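Local coordinates for methanol--corrinoid protein co-methyltransferase (Methanosarcina barkeri, PDB 2I2X) that transfers the methyl group of methanol to the cob(I)amide carried by its partner corrinoid protein MtaC, a zinc-dependent step in methanogenesis from methanol, at residues 166-174 / 450-459; 179-189 / 242-253. One frame throughout, in Å; residues are numbered along the deposited sequence.

Contact 1. Residues 166-174 / 450-459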
loop_
_atom_site.group_PDB
_atom_site.type_symbol
_atom_site.label_atom_id
_atom_site.label_comp_id
_atom_site.label_asym_id
_atom_site.label_seq_id
_atom_site.Cartn_x
_atom_site.Cartn_y
_atom_site.Cartn_z
ATOM N N MET A 166 22.065 14.326 11.723
ATOM C CA MET A 166 21.353 15.137 12.688
ATOM C C MET A 166 21.965 16.533 12.956
ATOM O O MET A 166 21.494 17.274 13.838
ATOM C CB MET A 166 21.265 14.381 14.013
ATOM C CG MET A 166 20.529 13.052 14.020
ATOM S SD MET A 166 20.660 12.245 15.677
ATOM C CE MET A 166 22.443 12.084 15.922
ATOM N N GLY A 167 23.001 16.911 12.216
ATOM C CA GLY A 167 23.581 18.253 12.407
ATOM C C GLY A 167 22.535 19.365 12.443
ATOM O O GLY A 167 21.755 19.529 11.504
ATOM N N GLY A 168 22.509 20.124 13.528
ATOM C CA GLY A 168 21.593 21.259 13.640
ATOM C C GLY A 168 20.180 20.895 14.097
ATOM O O GLY A 168 19.308 21.770 14.217
ATOM N N LYS A 169 19.940 19.615 14.362
ATOM C CA LYS A 169 18.623 19.141 14.770
ATOM C C LYS A 169 18.081 19.846 16.031
ATOM O O LYS A 169 16.908 20.242 16.078
ATOM C CB LYS A 169 18.688 17.615 14.946
ATOM C CG LYS A 169 17.482 16.941 15.547
ATOM C CD LYS A 169 17.578 15.424 15.375
ATOM C CE LYS A 169 18.201 14.719 16.564
ATOM N NZ LYS A 169 17.180 14.210 17.505
ATOM N N GLU A 170 18.936 20.018 17.039
ATOM C CA GLU A 170 18.522 20.570 18.334
ATOM C C GLU A 170 18.056 22.030 18.233
ATOM O O GLU A 170 17.058 22.411 18.842
ATOM C CB GLU A 170 19.631 20.384 19.401
ATOM C CG GLU A 170 20.849 21.373 19.377
ATOM C CD GLU A 170 21.716 21.315 18.094
ATOM O OE1 GLU A 170 21.208 21.636 16.992
ATOM O OE2 GLU A 170 22.921 20.997 18.196
ATOM N N VAL A 171 18.760 22.842 17.451
ATOM C CA VAL A 171 18.344 24.228 17.275
ATOM C C VAL A 171 17.148 24.349 16.336
ATOM O O VAL A 171 16.285 25.214 16.544
ATOM C CB VAL A 171 19.511 25.155 16.839
ATOM C CG1 VAL A 171 19.017 26.592 16.681
ATOM C CG2 VAL A 171 20.623 25.095 17.864
ATOM N N PHE A 172 17.088 23.485 15.319
ATOM C CA PHE A 172 15.916 23.404 14.440
ATOM C C PHE A 172 14.628 23.105 15.219
ATOM O O PHE A 172 13.601 23.768 15.011
ATOM C CB PHE A 172 16.089 22.363 13.310
ATOM C CG PHE A 172 14.787 22.017 12.627
ATOM C CD1 PHE A 172 14.339 22.769 11.545
ATOM C CD2 PHE A 172 13.968 21.003 13.132
ATOM C CE1 PHE A 172 13.138 22.514 10.950
ATOM C CE2 PHE A 172 12.737 20.741 12.547
ATOM C CZ PHE A 172 12.327 21.499 11.446
ATOM N N ASP A 173 14.674 22.101 16.095
ATOM C CA ASP A 173 13.481 21.683 16.848
ATOM C C ASP A 173 12.906 22.801 17.696
ATOM O O ASP A 173 11.677 22.935 17.804
ATOM C CB ASP A 173 13.797 20.507 17.747
ATOM C CG ASP A 173 13.878 19.194 16.995
ATOM O OD1 ASP A 173 13.318 19.060 15.874
ATOM O OD2 ASP A 173 14.511 18.272 17.551
ATOM N N TYR A 174 13.810 23.571 18.320
ATOM C CA TYR A 174 13.470 24.791 19.027
ATOM C C TYR A 174 12.912 25.857 18.076
ATOM O O TYR A 174 11.811 26.349 18.298
ATOM C CB TYR A 174 14.687 25.313 19.827
ATOM C CG TYR A 174 14.480 26.664 20.485
ATOM C CD1 TYR A 174 14.911 27.831 19.846
ATOM C CD2 TYR A 174 13.836 26.779 21.734
ATOM C CE1 TYR A 174 14.721 29.083 20.428
ATOM C CE2 TYR A 174 13.645 28.036 22.347
ATOM C CZ TYR A 174 14.094 29.189 21.679
ATOM O OH TYR A 174 13.939 30.460 22.225
ATOM N N GLU A 450 19.299 30.509 24.677
ATOM C CA GLU A 450 17.910 30.029 24.513
ATOM C C GLU A 450 17.698 28.523 24.496
ATOM O O GLU A 450 16.611 28.067 24.817
ATOM C CB GLU A 450 17.240 30.667 23.301
ATOM C CG GLU A 450 17.183 32.190 23.403
ATOM C CD GLU A 450 16.286 32.822 22.365
ATOM O OE1 GLU A 450 15.560 32.088 21.633
ATOM O OE2 GLU A 450 16.307 34.070 22.283
ATOM N N VAL A 451 18.723 27.754 24.141
ATOM C CA VAL A 451 18.550 26.319 23.945
ATOM C C VAL A 451 19.552 25.545 24.767
ATOM O O VAL A 451 20.679 25.349 24.330
ATOM C CB VAL A 451 18.774 25.937 22.472
ATOM C CG1 VAL A 451 18.419 24.449 22.230
ATOM C CG2 VAL A 451 18.006 26.861 21.554
ATOM N N LYS A 452 19.153 25.076 25.941
ATOM C CA LYS A 452 20.135 24.493 26.868
ATOM C C LYS A 452 20.851 23.240 26.380
ATOM O O LYS A 452 21.984 23.002 26.785
ATOM C CB LYS A 452 19.553 24.286 28.278
ATOM C CG LYS A 452 19.438 25.611 29.073
ATOM C CD LYS A 452 20.837 26.206 29.390
ATOM C CE LYS A 452 20.773 27.593 30.036
ATOM N NZ LYS A 452 21.087 28.657 29.039
ATOM N N VAL A 453 20.203 22.460 25.512
ATOM C CA VAL A 453 20.792 21.234 24.969
ATOM C C VAL A 453 21.825 21.493 23.868
ATOM O O VAL A 453 22.492 20.550 23.444
ATOM C CB VAL A 453 19.720 20.196 24.445
ATOM C CG1 VAL A 453 18.885 19.583 25.600
ATOM C CG2 VAL A 453 18.811 20.808 23.384
ATOM N N PHE A 454 21.948 22.747 23.410
ATOM C CA PHE A 454 22.868 23.143 22.330
ATOM C C PHE A 454 24.314 23.106 22.813
ATOM O O PHE A 454 24.673 23.799 23.758
ATOM C CB PHE A 454 22.470 24.543 21.788
ATOM C CG PHE A 454 23.432 25.139 20.741
ATOM C CD1 PHE A 454 23.909 24.387 19.674
ATOM C CD2 PHE A 454 23.801 26.477 20.807
ATOM C CE1 PHE A 454 24.766 24.940 18.726
ATOM C CE2 PHE A 454 24.664 27.034 19.858
ATOM C CZ PHE A 454 25.148 26.267 18.819
ATOM N N LYS A 455 25.139 22.271 22.192
ATOM C CA LYS A 455 26.531 22.142 22.597
ATOM C C LYS A 455 27.380 22.592 21.434
ATOM O O LYS A 455 27.565 21.842 20.477
ATOM C CB LYS A 455 26.902 20.706 22.963
ATOM C CG LYS A 455 26.152 20.110 24.157
ATOM C CD LYS A 455 26.387 20.904 25.413
ATOM C CE LYS A 455 25.713 20.261 26.603
ATOM N NZ LYS A 455 25.242 21.288 27.601
ATOM N N PRO A 456 27.901 23.827 21.506
ATOM C CA PRO A 456 28.701 24.383 20.414
ATOM C C PRO A 456 29.893 23.508 19.994
ATOM O O PRO A 456 30.328 23.556 18.836
ATOM C CB PRO A 456 29.151 25.741 20.981
ATOM C CG PRO A 456 28.049 26.101 21.927
ATOM C CD PRO A 456 27.718 24.804 22.597
ATOM N N GLU A 457 30.413 22.696 20.898
ATOM C CA GLU A 457 31.536 21.854 20.499
ATOM C C GLU A 457 31.163 20.798 19.443
ATOM O O GLU A 457 32.029 20.325 18.706
ATOM C CB GLU A 457 32.261 21.242 21.707
ATOM C CG GLU A 457 31.491 20.201 22.507
ATOM C CD GLU A 457 30.649 20.778 23.666
ATOM O OE1 GLU A 457 30.275 21.992 23.643
ATOM O OE2 GLU A 457 30.336 19.979 24.594
ATOM N N ASN A 458 29.880 20.440 19.370
ATOM C CA ASN A 458 29.391 19.539 18.329
ATOM C C ASN A 458 29.729 20.056 16.916
ATOM O O ASN A 458 29.805 19.291 15.968
ATOM C CB ASN A 458 27.895 19.304 18.497
ATOM C CG ASN A 458 27.581 18.243 19.537
ATOM O OD1 ASN A 458 28.306 17.250 19.666
ATOM N ND2 ASN A 458 26.482 18.435 20.280
ATOM N N TYR A 459 29.981 21.354 16.810
ATOM C CA TYR A 459 30.228 22.012 15.533
ATOM C C TYR A 459 31.636 22.611 15.455
ATOM O O TYR A 459 31.916 23.478 14.613
ATOM C CB TYR A 459 29.148 23.064 15.316
ATOM C CG TYR A 459 27.818 22.420 15.472
ATOM C CD1 TYR A 459 27.288 21.628 14.441
ATOM C CD2 TYR A 459 27.108 22.507 16.676
ATOM C CE1 TYR A 459 26.079 20.995 14.574
ATOM C CE2 TYR A 459 25.886 21.855 16.814
ATOM C CZ TYR A 459 25.386 21.104 15.744
ATOM O OH TYR A 459 24.180 20.456 15.847
HETATM O O HOH W 1 24.194 20.246 20.422
#

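Contact 2. Residues 179-189 / 242-253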
loop_
_atom_site.group_PDB
_atom_site.type_symbol
_atom_site.label_atom_id
_atom_site.label_comp_id
_atom_site.label_asym_id
_atom_site.label_seq_id
_atom_site.Cartn_x
_atom_site.Cartn_y
_atom_site.Cartn_z
ATOM N N ASN A 179 8.408 29.947 14.740
ATOM C CA ASN A 179 8.527 30.841 13.578
ATOM C C ASN A 179 9.835 31.635 13.618
ATOM O O ASN A 179 9.908 32.783 13.173
ATOM C CB ASN A 179 7.312 31.760 13.461
ATOM C CG ASN A 179 6.016 30.987 13.123
ATOM O OD1 ASN A 179 6.054 29.845 12.647
ATOM N ND2 ASN A 179 4.874 31.611 13.375
ATOM N N ASP A 180 10.867 31.002 14.169
ATOM C CA ASP A 180 12.177 31.610 14.235
ATOM C C ASP A 180 12.904 31.291 12.923
ATOM O O ASP A 180 13.660 30.305 12.806
ATOM C CB ASP A 180 12.939 31.134 15.482
ATOM C CG ASP A 180 14.284 31.826 15.644
ATOM O OD1 ASP A 180 14.687 32.609 14.739
ATOM O OD2 ASP A 180 14.944 31.591 16.687
ATOM N N ILE A 181 12.640 32.123 11.921
ATOM C CA ILE A 181 13.223 31.941 10.603
ATOM C C ILE A 181 14.771 31.981 10.581
ATOM O O ILE A 181 15.409 31.066 10.024
ATOM C CB ILE A 181 12.657 32.938 9.623
ATOM C CG1 ILE A 181 11.126 32.879 9.628
ATOM C CG2 ILE A 181 13.237 32.683 8.266
ATOM C CD1 ILE A 181 10.497 31.469 9.575
ATOM N N PRO A 182 15.384 33.016 11.211
ATOM C CA PRO A 182 16.839 33.011 11.374
ATOM C C PRO A 182 17.369 31.725 12.029
ATOM O O PRO A 182 18.423 31.220 11.633
ATOM C CB PRO A 182 17.079 34.224 12.291
ATOM C CG PRO A 182 15.966 35.157 11.954
ATOM C CD PRO A 182 14.784 34.239 11.793
ATOM N N GLY A 183 16.658 31.201 13.029
ATOM C CA GLY A 183 17.049 29.943 13.655
ATOM C C GLY A 183 17.030 28.804 12.639
ATOM O O GLY A 183 17.952 27.975 12.591
ATOM N N LEU A 184 15.996 28.781 11.803
ATOM C CA LEU A 184 15.966 27.856 10.678
ATOM C C LEU A 184 17.218 27.974 9.811
ATOM O O LEU A 184 17.869 26.958 9.543
ATOM C CB LEU A 184 14.696 28.058 9.843
ATOM C CG LEU A 184 13.388 27.277 10.079
ATOM C CD1 LEU A 184 13.271 26.527 11.405
ATOM C CD2 LEU A 184 12.194 28.220 9.871
ATOM N N LEU A 185 17.542 29.204 9.384
ATOM C CA LEU A 185 18.770 29.491 8.605
ATOM C C LEU A 185 20.047 28.994 9.278
ATOM O O LEU A 185 20.940 28.417 8.633
ATOM C CB LEU A 185 18.906 30.980 8.346
ATOM C CG LEU A 185 19.464 31.479 6.997
ATOM C CD1 LEU A 185 19.920 32.893 7.091
ATOM C CD2 LEU A 185 20.586 30.616 6.435
ATOM N N TYR A 186 20.120 29.180 10.591
ATOM C CA TYR A 186 21.316 28.828 11.304
ATOM C C TYR A 186 21.420 27.318 11.470
ATOM O O TYR A 186 22.454 26.725 11.121
ATOM C CB TYR A 186 21.356 29.570 12.650
ATOM C CG TYR A 186 22.539 29.278 13.527
ATOM C CD1 TYR A 186 23.837 29.628 13.139
ATOM C CD2 TYR A 186 22.363 28.709 14.800
ATOM C CE1 TYR A 186 24.946 29.405 14.002
ATOM C CE2 TYR A 186 23.465 28.469 15.663
ATOM C CZ TYR A 186 24.733 28.826 15.249
ATOM O OH TYR A 186 25.786 28.573 16.076
ATOM N N SER A 187 20.366 26.704 12.009
ATOM C CA SER A 187 20.338 25.246 12.223
ATOM C C SER A 187 20.584 24.442 10.975
ATOM O O SER A 187 21.443 23.562 10.955
ATOM C CB SER A 187 19.021 24.777 12.869
ATOM O OG SER A 187 17.914 25.312 12.194
ATOM N N ILE A 188 19.864 24.773 9.920
ATOM C CA ILE A 188 19.941 23.977 8.701
ATOM C C ILE A 188 21.115 24.426 7.831
ATOM O O ILE A 188 22.010 23.644 7.487
ATOM C CB ILE A 188 18.596 24.056 7.867
ATOM C CG1 ILE A 188 17.376 23.710 8.741
ATOM C CG2 ILE A 188 18.693 23.219 6.628
ATOM C CD1 ILE A 188 16.041 24.022 8.079
ATOM N N GLY A 189 21.086 25.691 7.451
ATOM C CA GLY A 189 22.123 26.247 6.578
ATOM C C GLY A 189 23.521 26.242 7.185
ATOM O O GLY A 189 24.464 25.854 6.526
ATOM N N ILE A 242 6.131 28.536 5.633
ATOM C CA ILE A 242 7.371 28.413 6.413
ATOM C C ILE A 242 8.052 27.046 6.180
ATOM O O ILE A 242 9.297 26.921 6.206
ATOM C CB ILE A 242 7.148 28.708 7.946
ATOM C CG1 ILE A 242 6.795 30.190 8.172
ATOM C CG2 ILE A 242 8.395 28.381 8.752
ATOM C CD1 ILE A 242 6.122 30.460 9.517
ATOM N N ALA A 243 7.236 26.024 5.938
ATOM C CA ALA A 243 7.753 24.717 5.571
ATOM C C ALA A 243 8.598 24.773 4.276
ATOM O O ALA A 243 9.678 24.189 4.190
ATOM C CB ALA A 243 6.589 23.722 5.422
ATOM N N VAL A 244 8.098 25.472 3.270
ATOM C CA VAL A 244 8.820 25.565 2.018
ATOM C C VAL A 244 10.147 26.332 2.190
ATOM O O VAL A 244 11.158 25.965 1.577
ATOM C CB VAL A 244 7.935 26.134 0.858
ATOM C CG1 VAL A 244 7.520 27.588 1.097
ATOM C CG2 VAL A 244 8.637 25.999 -0.448
ATOM N N ILE A 245 10.156 27.371 3.044
ATOM C CA ILE A 245 11.400 28.076 3.332
ATOM C C ILE A 245 12.411 27.098 3.924
ATOM O O ILE A 245 13.545 26.993 3.426
ATOM C CB ILE A 245 11.181 29.278 4.237
ATOM C CG1 ILE A 245 10.351 30.340 3.510
ATOM C CG2 ILE A 245 12.525 29.901 4.647
ATOM C CD1 ILE A 245 9.856 31.423 4.418
ATOM N N ALA A 246 12.003 26.359 4.957
ATOM C CA ALA A 246 12.870 25.316 5.526
ATOM C C ALA A 246 13.402 24.404 4.422
ATOM O O ALA A 246 14.581 24.074 4.431
ATOM C CB ALA A 246 12.166 24.508 6.623
ATOM N N ARG A 247 12.557 24.059 3.449
ATOM C CA ARG A 247 12.994 23.227 2.325
ATOM C C ARG A 247 14.061 23.862 1.451
ATOM O O ARG A 247 15.030 23.197 1.055
ATOM C CB ARG A 247 11.823 22.819 1.437
ATOM C CG ARG A 247 12.232 21.867 0.331
ATOM C CD ARG A 247 12.542 20.478 0.862
ATOM N NE ARG A 247 11.348 19.850 1.448
ATOM C CZ ARG A 247 11.359 18.738 2.183
ATOM N NH1 ARG A 247 12.509 18.101 2.407
ATOM N NH2 ARG A 247 10.216 18.268 2.691
ATOM N N ALA A 248 13.868 25.128 1.131
ATOM C CA ALA A 248 14.813 25.860 0.319
ATOM C C ALA A 248 16.211 25.891 0.957
ATOM O O ALA A 248 17.204 25.654 0.287
ATOM C CB ALA A 248 14.290 27.268 0.064
ATOM N N ILE A 249 16.273 26.147 2.261
ATOM C CA ILE A 249 17.544 26.172 3.026
ATOM C C ILE A 249 18.219 24.798 3.092
ATOM O O ILE A 249 19.462 24.708 3.232
ATOM C CB ILE A 249 17.290 26.718 4.478
ATOM C CG1 ILE A 249 16.493 28.036 4.386
ATOM C CG2 ILE A 249 18.590 26.842 5.271
ATOM C CD1 ILE A 249 16.347 28.867 5.693
ATOM N N SER A 250 17.410 23.728 2.992
ATOM C CA SER A 250 17.942 22.368 3.154
ATOM C C SER A 250 18.749 22.026 1.938
ATOM O O SER A 250 19.693 21.235 2.010
ATOM C CB SER A 250 16.832 21.335 3.345
ATOM O OG SER A 250 16.078 21.156 2.145
ATOM N N ALA A 251 18.383 22.638 0.812
ATOM C CA ALA A 251 19.074 22.371 -0.456
ATOM C C ALA A 251 20.613 22.560 -0.378
ATOM O O ALA A 251 21.349 21.619 -0.671
ATOM C CB ALA A 251 18.458 23.185 -1.596
ATOM N N PRO A 252 21.104 23.765 0.005
ATOM C CA PRO A 252 22.590 23.882 0.160
ATOM C C PRO A 252 23.179 23.095 1.330
ATOM O O PRO A 252 24.339 22.692 1.273
ATOM C CB PRO A 252 22.837 25.388 0.326
ATOM C CG PRO A 252 21.513 25.951 0.762
ATOM C CD PRO A 252 20.405 25.042 0.249
ATOM N N ARG A 253 22.405 22.859 2.384
ATOM C CA ARG A 253 22.866 21.927 3.406
ATOM C C ARG A 253 23.138 20.532 2.803
ATOM O O ARG A 253 24.234 19.983 2.973
ATOM C CB ARG A 253 21.886 21.838 4.577
ATOM C CG ARG A 253 22.204 20.690 5.606
ATOM C CD ARG A 253 21.552 19.347 5.181
ATOM N NE ARG A 253 21.577 18.324 6.225
ATOM C CZ ARG A 253 21.402 17.017 6.009
ATOM N NH1 ARG A 253 21.226 16.569 4.777
ATOM N NH2 ARG A 253 21.442 16.154 7.033
#

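Contact 1. Residues 166-174 / 450-459
Glu-170 and Tyr-459 reach toward each other from opposite directions, and their polar ends meet between the helix start and the C-terminal tail. The phenol OH donates to the carboxylate, with Tyr-459 OH and Glu-170 OE2 2.7 Å apart. It uses the syn lone pair of OE2, an oxygen that lies in the plane of the tyrosine ring at its edge, while carboxylate and ring are turned 53° against each other. The same hydroxyl accepts from Gly-168 N, 2.9 Å from Tyr-459 OH; Gly-168 is the third residue of a type II turn from Met-166 to Lys-169 and the N-cap residue of helix 169-176. Glu-170 gets there by folding up: CG stands between backbone N and carbonyl carbon (chi1 79°) and the chain bends again at chi2. This returns OE1 to its own helix, where the anti lone pair takes Val-171 N at 2.8 Å from Glu-170 OE1. A water 2.7 Å from Glu-170 OE2 carries the grip on to Lys-455 N and Asn-458 ND2.

Beside this polar knot the Phe-454 ring is wedged in: Val-171 CG2 makes a CH-pi contact over one face, 4.2 Å from the Phe-454 ring centroid, Pro-456 CG lies over the opposite face, and Tyr-459 CE2 meets the edge. Further along, Val-451 CG2 sits over a face of Tyr-174, 3.6 Å above the ring plane. The Glu-450 side chain crosses that of Tyr-174 at about a right angle and brings OE1 to the ring's edge, where it accepts from Tyr-174 OH, a bond modelled doubtfully short; its OE2 has a salt bridge to Lys-446.

Lys-169 and Asp-173 of this helix line the corrinoid pocket. With donors from the helix start, the tail tyrosine and a water around it, the Glu-170 carboxylate is likely to stay ionised.

Contact 2. Residues 179-189 / 242-253
Ile-188 and Ile-249 interlock as knobs into holes: the first sits among Ala-246, Ile-249, Ser-250 and Arg-253, the second among Leu-184, Leu-185, Ile-188 and Gly-189. Ile-188 CB lies 3.8 Å from Ile-249 CG2, and Ile-188 CG2 rests on the opposing backbone, 3.7 Å from Ser-250 CA. Ile-249 divides its branches: CD1 reaches Leu-185 CA, whereas CG2, anti to the backbone N, drops onto Gly-189 N at 3.5 Å. Gly-189, with no side chain, lets the methyl come this close, within the wide pi-type turn at 185-189. Arg-253 closes this end with its CB, 3.4 Å from Ile-188 O, and then turns its guanidinium away to salt bridges with Asp-217 and Asp-219; the Arg-253 side chain lies about 9 Å from the bound zinc ion.

The two helices are neighbours on the outside of the TIM barrel. Helix 181-210 is the longer helix of the beta-alpha-beta crossover from strand 160-163 to the parallel strand 213-216, and helix 240-259 comes after that strand; the segments run side by side at -27°, their axes 8.8 Å apart at closest.

Toward the N-terminal end the interlocking gives way to side-chain methyls in contact, and the loose edge is at partly exposed Asn-179. Ile-242 CG2 touches Ile-181 CD1 at 3.8 Å and Leu-184 CD2 at 4.0 Å, the leucine crossing at about a right angle, while Ile-242 CD1 meets Asn-179 OD1, again with the side chains crossed. An alanine in place of Ile-242 would keep neither methyl, so that Ile-181 and Leu-184 would probably lose their shared partner and a gap would open beside Asn-179. Asp-180 caps its helix through OD1 to Gly-183 N, and Asn-179 also packs on Pro-96 of the other MtaB subunit.

Overall arrangement
Contacts 1 and 2 lie on the same side of the chain's centre, their own centres about 14 Å apart, and contact 2 is nested within the long loop of chain closed by contact 1: 166-174, 179-189, 242-253, then 450-459. Helix 169-176 is followed, after a short link, by helix 181-210, and the contacts meet there, with Phe-172 packing on Leu-184 and Ser-187 and Phe-454 touching Tyr-186. Helix 181-210 is thus flanked by the next barrel helix, 240-259, and by the C-terminal tail. As a worked example, the pair illustrates how a TIM barrel with added helices places the helix that carries corrinoid-pocket residues against helix 181-210, whose other neighbour, helix 240-259, brings Arg-253 near the zinc site.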